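Local coordinates for alpha-ketoglutarate-dependent 2,4-dichlorophenoxyacetate dioxygenase (Bradyrhizobium diazoefficiens, PDB 5BKE), which probably catalyses the metal- and 2-oxoglutarate-dependent oxidative breakdown of aryloxyalkanoate herbicides such as 2,4-D, at residues Q48-E53 with L129-V134; G84-S89 with M277-V282. All coordinates share one frame; numbering follows the deposited sequence.

Contact 1 of 2, residues Q48-E53 with L129-V134; sequences QDITDE and LLSARV. With OGA (N-oxalylglycine), chain O.
Where helix 52-59 starts, beside the main sheet of the TauD/TfdA-type (cupin) fold, Asp-52 in the first turn of the helix meets Arg-133, which together with Val-134 faces Asp-276 in a classic beta bulge where the chain turns a corner. The salt bridge runs from Arg-133 NH1 to Asp-52 OD1 at 2.8 Å. Carboxylate and guanidinium planes stand 59° apart, so the groups do not lie flat against each other, and the hydrogen bond within the bridge is weak, with only 123° at the hydrogen. A bend in the aliphatic chain (chi2 -62°) folds Arg-133 back alongside its own strand, where NE donates to Ser-131 OG at 2.8 Å, almost in the guanidinium plane. Ile-50 O sits over the centre of one guanidinium face, 3.3 Å from Arg-133 CZ; this is a polar contact and not a hydrogen bond. Ile-50 CG1 packs against Ser-131 OG at 4.0 Å. That hydroxyl also meets a water at 2.8 Å from OG, and the same water donates to Gln-48 O at 2.7 Å. Gln-55 of helix 52-59 takes a bond from Arg-133 NH1 through OE1, and Arg-278 of strand 276-281 forms a second salt bridge to Asp-52 OD1. Next to Ser-131 in the strand, Leu-130 brings CD1 to 3.8 Å from O2 of N-oxalylglycine. Replacing Arg-133 with a leucine would probably leave Ser-131 OG without its in-plane donor and Asp-52 with one cation fewer. Because Asp-52 OD1 lies between two arginines, with Ser-83 OG bonded to OD2, the carboxylate is probably held ionised and tends to offset the closeness of the two positive charges.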
ATOM      1  N   GLN C  48      -2.065 -40.700  27.704  1.00 28.90           N
ATOM      2  CA  GLN C  48      -3.426 -41.189  27.519  1.00 29.54           C
ATOM      3  C   GLN C  48      -3.418 -42.710  27.566  1.00 29.79           C
ATOM      4  O   GLN C  48      -3.420 -43.378  26.529  1.00 30.76           O
ATOM      5  CB  GLN C  48      -4.047 -40.635  26.232  1.00 28.74           C
ATOM      6  CG  GLN C  48      -4.139 -39.112  26.166  1.00 27.80           C
ATOM      7  CD  GLN C  48      -5.013 -38.478  27.241  1.00 28.17           C
ATOM      8  OE1 GLN C  48      -5.949 -39.091  27.755  1.00 27.08           O
ATOM      9  NE2 GLN C  48      -4.707 -37.227  27.583  1.00 28.17           N
ATOM     10  N   ASP C  49      -3.367 -43.229  28.793  1.00 30.77           N
ATOM     11  CA  ASP C  49      -3.302 -44.663  29.078  1.00 32.68           C
ATOM     12  C   ASP C  49      -4.700 -45.246  28.909  1.00 31.51           C
ATOM     13  O   ASP C  49      -5.470 -45.377  29.872  1.00 32.75           O
ATOM     14  CB  ASP C  49      -2.765 -44.891  30.500  1.00 35.34           C
ATOM     15  CG  ASP C  49      -2.528 -46.365  30.835  1.00 35.93           C
ATOM     16  OD1 ASP C  49      -2.720 -47.257  29.979  1.00 36.39           O
ATOM     17  OD2 ASP C  49      -2.133 -46.625  31.992  1.00 38.15           O
ATOM     18  N   ILE C  50      -5.018 -45.588  27.670  1.00 28.98           N
ATOM     19  CA  ILE C  50      -6.390 -45.937  27.293  1.00 28.37           C
ATOM     20  C   ILE C  50      -6.496 -47.403  26.842  1.00 27.49           C
ATOM     21  O   ILE C  50      -5.508 -47.992  26.393  1.00 27.08           O
ATOM     22  CB  ILE C  50      -6.926 -44.974  26.202  1.00 27.35           C
ATOM     23  CG1 ILE C  50      -5.960 -44.936  24.994  1.00 27.12           C
ATOM     24  CG2 ILE C  50      -7.192 -43.587  26.805  1.00 24.67           C
ATOM     25  CD1 ILE C  50      -6.416 -44.085  23.830  1.00 26.65           C
ATOM     26  N   THR C  51      -7.685 -47.980  26.998  1.00 27.64           N
ATOM     27  CA  THR C  51      -8.019 -49.291  26.422  1.00 27.77           C
ATOM     28  C   THR C  51      -8.441 -49.117  24.957  1.00 27.15           C
ATOM     29  O   THR C  51      -8.738 -48.007  24.521  1.00 27.92           O
ATOM     30  CB  THR C  51      -9.165 -49.982  27.190  1.00 27.70           C
ATOM     31  OG1 THR C  51     -10.350 -49.189  27.085  1.00 28.23           O
ATOM     32  CG2 THR C  51      -8.816 -50.182  28.672  1.00 27.52           C
ATOM     33  N   ASP C  52      -8.469 -50.213  24.207  1.00 26.73           N
ATOM     34  CA  ASP C  52      -8.964 -50.214  22.832  1.00 27.60           C
ATOM     35  C   ASP C  52     -10.376 -49.648  22.734  1.00 27.19           C
ATOM     36  O   ASP C  52     -10.656 -48.823  21.866  1.00 27.66           O
ATOM     37  CB  ASP C  52      -8.936 -51.634  22.257  1.00 28.35           C
ATOM     38  CG  ASP C  52      -7.537 -52.101  21.900  1.00 29.70           C
ATOM     39  OD1 ASP C  52      -6.540 -51.427  22.272  1.00 32.56           O
ATOM     40  OD2 ASP C  52      -7.427 -53.151  21.239  1.00 29.35           O
ATOM     41  N   GLU C  53     -11.244 -50.067  23.646  1.00 26.95           N
ATOM     42  CA  GLU C  53     -12.613 -49.565  23.710  1.00 27.96           C
ATOM     43  C   GLU C  53     -12.705 -48.066  24.026  1.00 26.96           C
ATOM     44  O   GLU C  53     -13.503 -47.351  23.401  1.00 26.99           O
ATOM     45  CB  GLU C  53     -13.451 -50.393  24.687  1.00 29.73           C
ATOM     46  CG  GLU C  53     -13.737 -51.805  24.174  1.00 33.95           C
ATOM     47  CD  GLU C  53     -14.612 -52.650  25.099  1.00 37.12           C
ATOM     48  OE1 GLU C  53     -14.630 -52.416  26.332  1.00 38.10           O
ATOM     49  OE2 GLU C  53     -15.287 -53.570  24.581  1.00 38.88           O
ATOM     50  N   LEU C 129      -6.579 -42.236  14.527  1.00 21.13           N
ATOM     51  CA  LEU C 129      -6.181 -42.005  15.925  1.00 22.49           C
ATOM     52  C   LEU C 129      -5.219 -43.093  16.399  1.00 24.03           C
ATOM     53  O   LEU C 129      -5.623 -44.245  16.563  1.00 25.11           O
ATOM     54  CB  LEU C 129      -7.413 -41.955  16.833  1.00 21.91           C
ATOM     55  CG  LEU C 129      -8.468 -40.873  16.600  1.00 22.09           C
ATOM     56  CD1 LEU C 129      -9.435 -41.177  15.460  1.00 21.34           C
ATOM     57  CD2 LEU C 129      -9.230 -40.672  17.893  1.00 22.75           C
ATOM     58  N   LEU C 130      -3.959 -42.718  16.640  1.00 23.52           N
ATOM     59  CA  LEU C 130      -2.903 -43.682  16.956  1.00 23.92           C
ATOM     60  C   LEU C 130      -2.416 -43.628  18.407  1.00 25.32           C
ATOM     61  O   LEU C 130      -1.951 -42.586  18.892  1.00 24.53           O
ATOM     62  CB  LEU C 130      -1.732 -43.525  15.983  1.00 23.40           C
ATOM     63  CG  LEU C 130      -0.697 -44.650  15.906  1.00 23.75           C
ATOM     64  CD1 LEU C 130      -1.336 -45.931  15.398  1.00 24.37           C
ATOM     65  CD2 LEU C 130       0.457 -44.248  15.003  1.00 23.36           C
ATOM     66  N   SER C 131      -2.520 -44.776  19.077  1.00 25.09           N
ATOM     67  CA  SER C 131      -2.142 -44.927  20.478  1.00 25.30           C
ATOM     68  C   SER C 131      -0.879 -45.781  20.606  1.00 26.32           C
ATOM     69  O   SER C 131      -0.767 -46.836  19.976  1.00 24.83           O
ATOM     70  CB  SER C 131      -3.309 -45.530  21.250  1.00 25.53           C
ATOM     71  OG  SER C 131      -2.955 -45.903  22.561  1.00 26.89           O
ATOM     72  N   ALA C 132       0.079 -45.289  21.396  1.00 27.78           N
ATOM     73  CA  ALA C 132       1.361 -45.975  21.633  1.00 28.61           C
ATOM     74  C   ALA C 132       1.283 -46.856  22.884  1.00 29.86           C
ATOM     75  O   ALA C 132       1.260 -46.355  24.015  1.00 30.97           O
ATOM     76  CB  ALA C 132       2.493 -44.960  21.755  1.00 28.39           C
ATOM     77  N   ARG C 133       1.232 -48.169  22.673  1.00 30.14           N
ATOM     78  CA  ARG C 133       1.041 -49.117  23.775  1.00 30.20           C
ATOM     79  C   ARG C 133       2.361 -49.703  24.251  1.00 30.60           C
ATOM     80  O   ARG C 133       2.571 -49.845  25.457  1.00 31.77           O
ATOM     81  CB  ARG C 133       0.042 -50.216  23.391  1.00 28.97           C
ATOM     82  CG  ARG C 133      -1.302 -49.697  22.893  1.00 27.81           C
ATOM     83  CD  ARG C 133      -2.055 -48.875  23.935  1.00 28.12           C
ATOM     84  NE  ARG C 133      -3.386 -48.515  23.449  1.00 27.43           N
ATOM     85  CZ  ARG C 133      -4.465 -49.293  23.544  1.00 27.64           C
ATOM     86  NH1 ARG C 133      -5.625 -48.871  23.052  1.00 25.70           N
ATOM     87  NH2 ARG C 133      -4.389 -50.495  24.121  1.00 27.29           N
ATOM     88  N   VAL C 134       3.232 -50.042  23.300  1.00 30.90           N
ATOM     89  CA  VAL C 134       4.639 -50.375  23.563  1.00 33.06           C
ATOM     90  C   VAL C 134       5.492 -49.588  22.563  1.00 33.71           C
ATOM     91  O   VAL C 134       5.326 -49.732  21.346  1.00 34.08           O
ATOM     92  CB  VAL C 134       4.945 -51.903  23.468  1.00 33.76           C
ATOM     93  CG1 VAL C 134       6.421 -52.189  23.756  1.00 32.47           C
ATOM     94  CG2 VAL C 134       4.059 -52.718  24.414  1.00 33.84           C
TER
HETATM   95  C1  OGA O 402      -1.139 -45.590  10.546  1.00 29.89           C
HETATM   96  C2  OGA O 402       0.268 -45.390  10.278  1.00 28.89           C
HETATM   97  C4  OGA O 402       2.531 -45.308  11.237  1.00 31.18           C
HETATM   98  C5  OGA O 402       3.119 -45.721  12.559  1.00 32.50           C
HETATM   99  O1  OGA O 402      -1.952 -45.210   9.668  1.00 29.18           O
HETATM  100  O2  OGA O 402      -1.476 -46.087  11.644  1.00 31.38           O
HETATM  101  O2' OGA O 402       0.622 -45.250   9.111  1.00 28.82           O
HETATM  102  O3  OGA O 402       2.894 -46.892  12.941  1.00 34.75           O
HETATM  103  N1  OGA O 402       1.080 -45.332  11.325  1.00 29.78           N
HETATM  104  O4  OGA O 402       3.783 -44.883  13.212  1.00 31.84           O
HETATM  105  O   HOH W   1      -2.563 -43.537  23.938  1.00 34.06           O

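Contact 2 of 2, residues G84-S89 with M277-V282; sequences GLNDVS and MRRATV. With OGA (N-oxalylglycine), chain O.
Asn-86 pairs with Arg-279 where strand 86-87 forms the outermost strand of the main sheet, antiparallel to strand 276-281. This is a hydrogen-bonded pair: Asn-86 N donates to Arg-279 O at 2.8 Å, and Arg-279 N returns a nearly straight bond to Asn-86 O at 3.0 Å. Asp-87 and Arg-278 form the non-hydrogen-bonded pair that follows, and Val-88 N then reaches Met-277 O at 3.2 Å. Within the edge segment, Asp-87 OD1 accepts from both Ser-89 N and Ser-89 OG; the first of these bonds closes an Asx turn.

The apolar contacts fall in two places. Leu-85 CD2 touches Ala-280 CB at 3.7 Å on the side covered by helix 52-59, while Val-88 CG2 packs on Met-277 CB and lies 3.5 Å from O2 of N-oxalylglycine.

Salt bridges lead outward, Arg-278 to Asp-276 and Asp-87 to Arg-80. The polar contacts near the ligand centre on Arg-279, whose guanidinium has Asn-86 CB over one face. A bend at chi3 (91°) swings it so that NE and NH2 both grip Thr-281 OG1, side-on and near the guanidinium plane. With its side chain about 4 Å from the manganese at the nearest atoms, Arg-279 donates from NH1 to O1 of N-oxalylglycine at 2.8 Å.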
ATOM      1  N   GLY C  84     -12.374 -53.174  17.748  1.00 51.05           N
ATOM      2  CA  GLY C  84     -12.485 -52.475  16.458  1.00 50.71           C
ATOM      3  C   GLY C  84     -11.194 -51.981  15.800  1.00 49.12           C
ATOM      4  O   GLY C  84     -11.131 -51.847  14.572  1.00 49.65           O
ATOM      5  N   LEU C  85     -10.162 -51.740  16.612  1.00 43.64           N
ATOM      6  CA  LEU C  85      -8.921 -51.082  16.173  1.00 38.87           C
ATOM      7  C   LEU C  85      -8.109 -51.800  15.097  1.00 37.98           C
ATOM      8  O   LEU C  85      -8.034 -53.035  15.069  1.00 38.23           O
ATOM      9  CB  LEU C  85      -8.014 -50.773  17.373  1.00 37.05           C
ATOM     10  CG  LEU C  85      -8.565 -50.017  18.591  1.00 36.34           C
ATOM     11  CD1 LEU C  85      -7.398 -49.585  19.451  1.00 37.68           C
ATOM     12  CD2 LEU C  85      -9.416 -48.810  18.237  1.00 35.01           C
ATOM     13  N   ASN C  86      -7.505 -51.005  14.214  1.00 35.10           N
ATOM     14  CA  ASN C  86      -6.539 -51.506  13.241  1.00 35.41           C
ATOM     15  C   ASN C  86      -5.208 -51.736  13.940  1.00 36.24           C
ATOM     16  O   ASN C  86      -4.708 -50.879  14.690  1.00 34.12           O
ATOM     17  CB  ASN C  86      -6.349 -50.532  12.069  1.00 34.51           C
ATOM     18  CG  ASN C  86      -7.656 -49.957  11.581  1.00 35.23           C
ATOM     19  OD1 ASN C  86      -8.000 -48.814  11.905  1.00 34.94           O
ATOM     20  ND2 ASN C  86      -8.419 -50.759  10.837  1.00 34.05           N
ATOM     21  N   ASP C  87      -4.657 -52.916  13.696  1.00 36.70           N
ATOM     22  CA  ASP C  87      -3.391 -53.303  14.248  1.00 37.30           C
ATOM     23  C   ASP C  87      -2.330 -52.798  13.282  1.00 37.94           C
ATOM     24  O   ASP C  87      -2.188 -53.316  12.169  1.00 37.69           O
ATOM     25  CB  ASP C  87      -3.352 -54.824  14.422  1.00 38.51           C
ATOM     26  CG  ASP C  87      -2.126 -55.307  15.172  1.00 40.53           C
ATOM     27  OD1 ASP C  87      -1.204 -54.511  15.462  1.00 39.80           O
ATOM     28  OD2 ASP C  87      -2.083 -56.514  15.464  1.00 42.33           O
ATOM     29  N   VAL C  88      -1.622 -51.748  13.702  1.00 38.44           N
ATOM     30  CA  VAL C  88      -0.499 -51.199  12.924  1.00 39.69           C
ATOM     31  C   VAL C  88       0.849 -51.436  13.645  1.00 39.83           C
ATOM     32  O   VAL C  88       1.829 -50.717  13.422  1.00 38.70           O
ATOM     33  CB  VAL C  88      -0.722 -49.712  12.522  1.00 40.22           C
ATOM     34  CG1 VAL C  88      -1.903 -49.578  11.565  1.00 40.72           C
ATOM     35  CG2 VAL C  88      -0.931 -48.829  13.739  1.00 38.53           C
ATOM     36  N   SER C  89       0.867 -52.461  14.504  1.00 39.16           N
ATOM     37  CA  SER C  89       2.066 -52.929  15.207  1.00 38.75           C
ATOM     38  C   SER C  89       3.010 -53.734  14.299  1.00 38.92           C
ATOM     39  O   SER C  89       2.725 -53.934  13.115  1.00 39.25           O
ATOM     40  CB  SER C  89       1.664 -53.767  16.431  1.00 37.37           C
ATOM     41  OG  SER C  89       1.357 -55.102  16.071  1.00 38.72           O
ATOM     42  N   MET C 277       1.444 -50.471  18.332  1.00 31.40           N
ATOM     43  CA  MET C 277       0.752 -49.254  17.917  1.00 31.30           C
ATOM     44  C   MET C 277      -0.621 -49.650  17.376  1.00 30.47           C
ATOM     45  O   MET C 277      -0.728 -50.545  16.522  1.00 31.73           O
ATOM     46  CB  MET C 277       1.555 -48.496  16.841  1.00 30.12           C
ATOM     47  CG  MET C 277       3.021 -48.224  17.169  1.00 30.63           C
ATOM     48  SD  MET C 277       3.289 -47.133  18.592  1.00 30.86           S
ATOM     49  CE  MET C 277       2.819 -45.547  17.894  1.00 29.62           C
ATOM     50  N   ARG C 278      -1.659 -48.990  17.887  1.00 28.56           N
ATOM     51  CA  ARG C 278      -3.056 -49.332  17.588  1.00 28.09           C
ATOM     52  C   ARG C 278      -3.836 -48.093  17.134  1.00 26.74           C
ATOM     53  O   ARG C 278      -3.749 -47.037  17.758  1.00 26.13           O
ATOM     54  CB  ARG C 278      -3.721 -49.967  18.809  1.00 28.10           C
ATOM     55  CG  ARG C 278      -2.901 -51.072  19.460  1.00 28.80           C
ATOM     56  CD  ARG C 278      -3.648 -51.758  20.583  1.00 28.90           C
ATOM     57  NE  ARG C 278      -2.790 -52.736  21.239  1.00 29.34           N
ATOM     58  CZ  ARG C 278      -3.130 -53.482  22.291  1.00 29.35           C
ATOM     59  NH1 ARG C 278      -4.335 -53.386  22.852  1.00 27.89           N
ATOM     60  NH2 ARG C 278      -2.242 -54.334  22.790  1.00 29.69           N
ATOM     61  N   ARG C 279      -4.595 -48.249  16.052  1.00 25.75           N
ATOM     62  CA  ARG C 279      -5.287 -47.146  15.367  1.00 25.48           C
ATOM     63  C   ARG C 279      -6.815 -47.299  15.396  1.00 24.70           C
ATOM     64  O   ARG C 279      -7.332 -48.382  15.153  1.00 24.51           O
ATOM     65  CB  ARG C 279      -4.796 -47.043  13.907  1.00 25.27           C
ATOM     66  CG  ARG C 279      -5.208 -45.770  13.169  1.00 24.98           C
ATOM     67  CD  ARG C 279      -4.714 -45.754  11.730  1.00 24.71           C
ATOM     68  NE  ARG C 279      -5.696 -46.326  10.813  1.00 25.00           N
ATOM     69  CZ  ARG C 279      -5.462 -46.705   9.552  1.00 24.91           C
ATOM     70  NH1 ARG C 279      -4.257 -46.599   9.003  1.00 23.91           N
ATOM     71  NH2 ARG C 279      -6.458 -47.204   8.829  1.00 25.52           N
ATOM     72  N   ALA C 280      -7.525 -46.220  15.710  1.00 23.16           N
ATOM     73  CA  ALA C 280      -8.955 -46.130  15.406  1.00 22.95           C
ATOM     74  C   ALA C 280      -9.122 -45.267  14.157  1.00 23.41           C
ATOM     75  O   ALA C 280      -8.421 -44.251  13.991  1.00 23.98           O
ATOM     76  CB  ALA C 280      -9.735 -45.551  16.574  1.00 21.69           C
ATOM     77  N   THR C 281     -10.030 -45.678  13.278  1.00 22.75           N
ATOM     78  CA  THR C 281     -10.277 -44.955  12.024  1.00 22.22           C
ATOM     79  C   THR C 281     -11.739 -44.540  11.890  1.00 21.24           C
ATOM     80  O   THR C 281     -12.647 -45.368  12.018  1.00 20.78           O
ATOM     81  CB  THR C 281      -9.812 -45.754  10.793  1.00 21.72           C
ATOM     82  OG1 THR C 281      -8.535 -46.337  11.070  1.00 22.72           O
ATOM     83  CG2 THR C 281      -9.660 -44.840   9.588  1.00 21.32           C
ATOM     84  N   VAL C 282     -11.943 -43.248  11.656  1.00 20.57           N
ATOM     85  CA  VAL C 282     -13.272 -42.688  11.444  1.00 20.27           C
ATOM     86  C   VAL C 282     -13.505 -42.618   9.946  1.00 21.10           C
ATOM     87  O   VAL C 282     -12.702 -42.012   9.220  1.00 21.35           O
ATOM     88  CB  VAL C 282     -13.411 -41.281  12.056  1.00 20.13           C
ATOM     89  CG1 VAL C 282     -14.821 -40.726  11.848  1.00 18.68           C
ATOM     90  CG2 VAL C 282     -13.056 -41.304  13.533  1.00 19.80           C
TER
HETATM   91  C1  OGA O 402      -1.139 -45.590  10.546  1.00 29.89           C
HETATM   92  C2  OGA O 402       0.268 -45.390  10.278  1.00 28.89           C
HETATM   93  C4  OGA O 402       2.531 -45.308  11.237  1.00 31.18           C
HETATM   94  C5  OGA O 402       3.119 -45.721  12.559  1.00 32.50           C
HETATM   95  O1  OGA O 402      -1.952 -45.210   9.668  1.00 29.18           O
HETATM   96  O2  OGA O 402      -1.476 -46.087  11.644  1.00 31.38           O
HETATM   97  O2' OGA O 402       0.622 -45.250   9.111  1.00 28.82           O
HETATM   98  O3  OGA O 402       2.894 -46.892  12.941  1.00 34.75           O
HETATM   99  N1  OGA O 402       1.080 -45.332  11.325  1.00 29.78           N
HETATM  100  O4  OGA O 402       3.783 -44.883  13.212  1.00 31.84           O

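From the N terminus, the chain passes through Gln-48 to Glu-53 into helix 52-59, then runs on to segment 84-89, which holds edge strand 86-87; both later find partners in the same sheet. Contact 1 closes a loop of 75 residues when strand 127-132 arrives. Contact 2 closes a longer one, 187 residues, when strand 276-281 comes back near the C terminus. The two loops cross, since 84-89 falls inside the first and 129-134 inside the second. Strands 127-132 and 276-281 lie side by side, with Ser-131 N probably bonded to Arg-278 O, so the helix start, the sheet and its edge strand are tied together, and Leu-130 and Val-88 pack beside N-oxalylglycine.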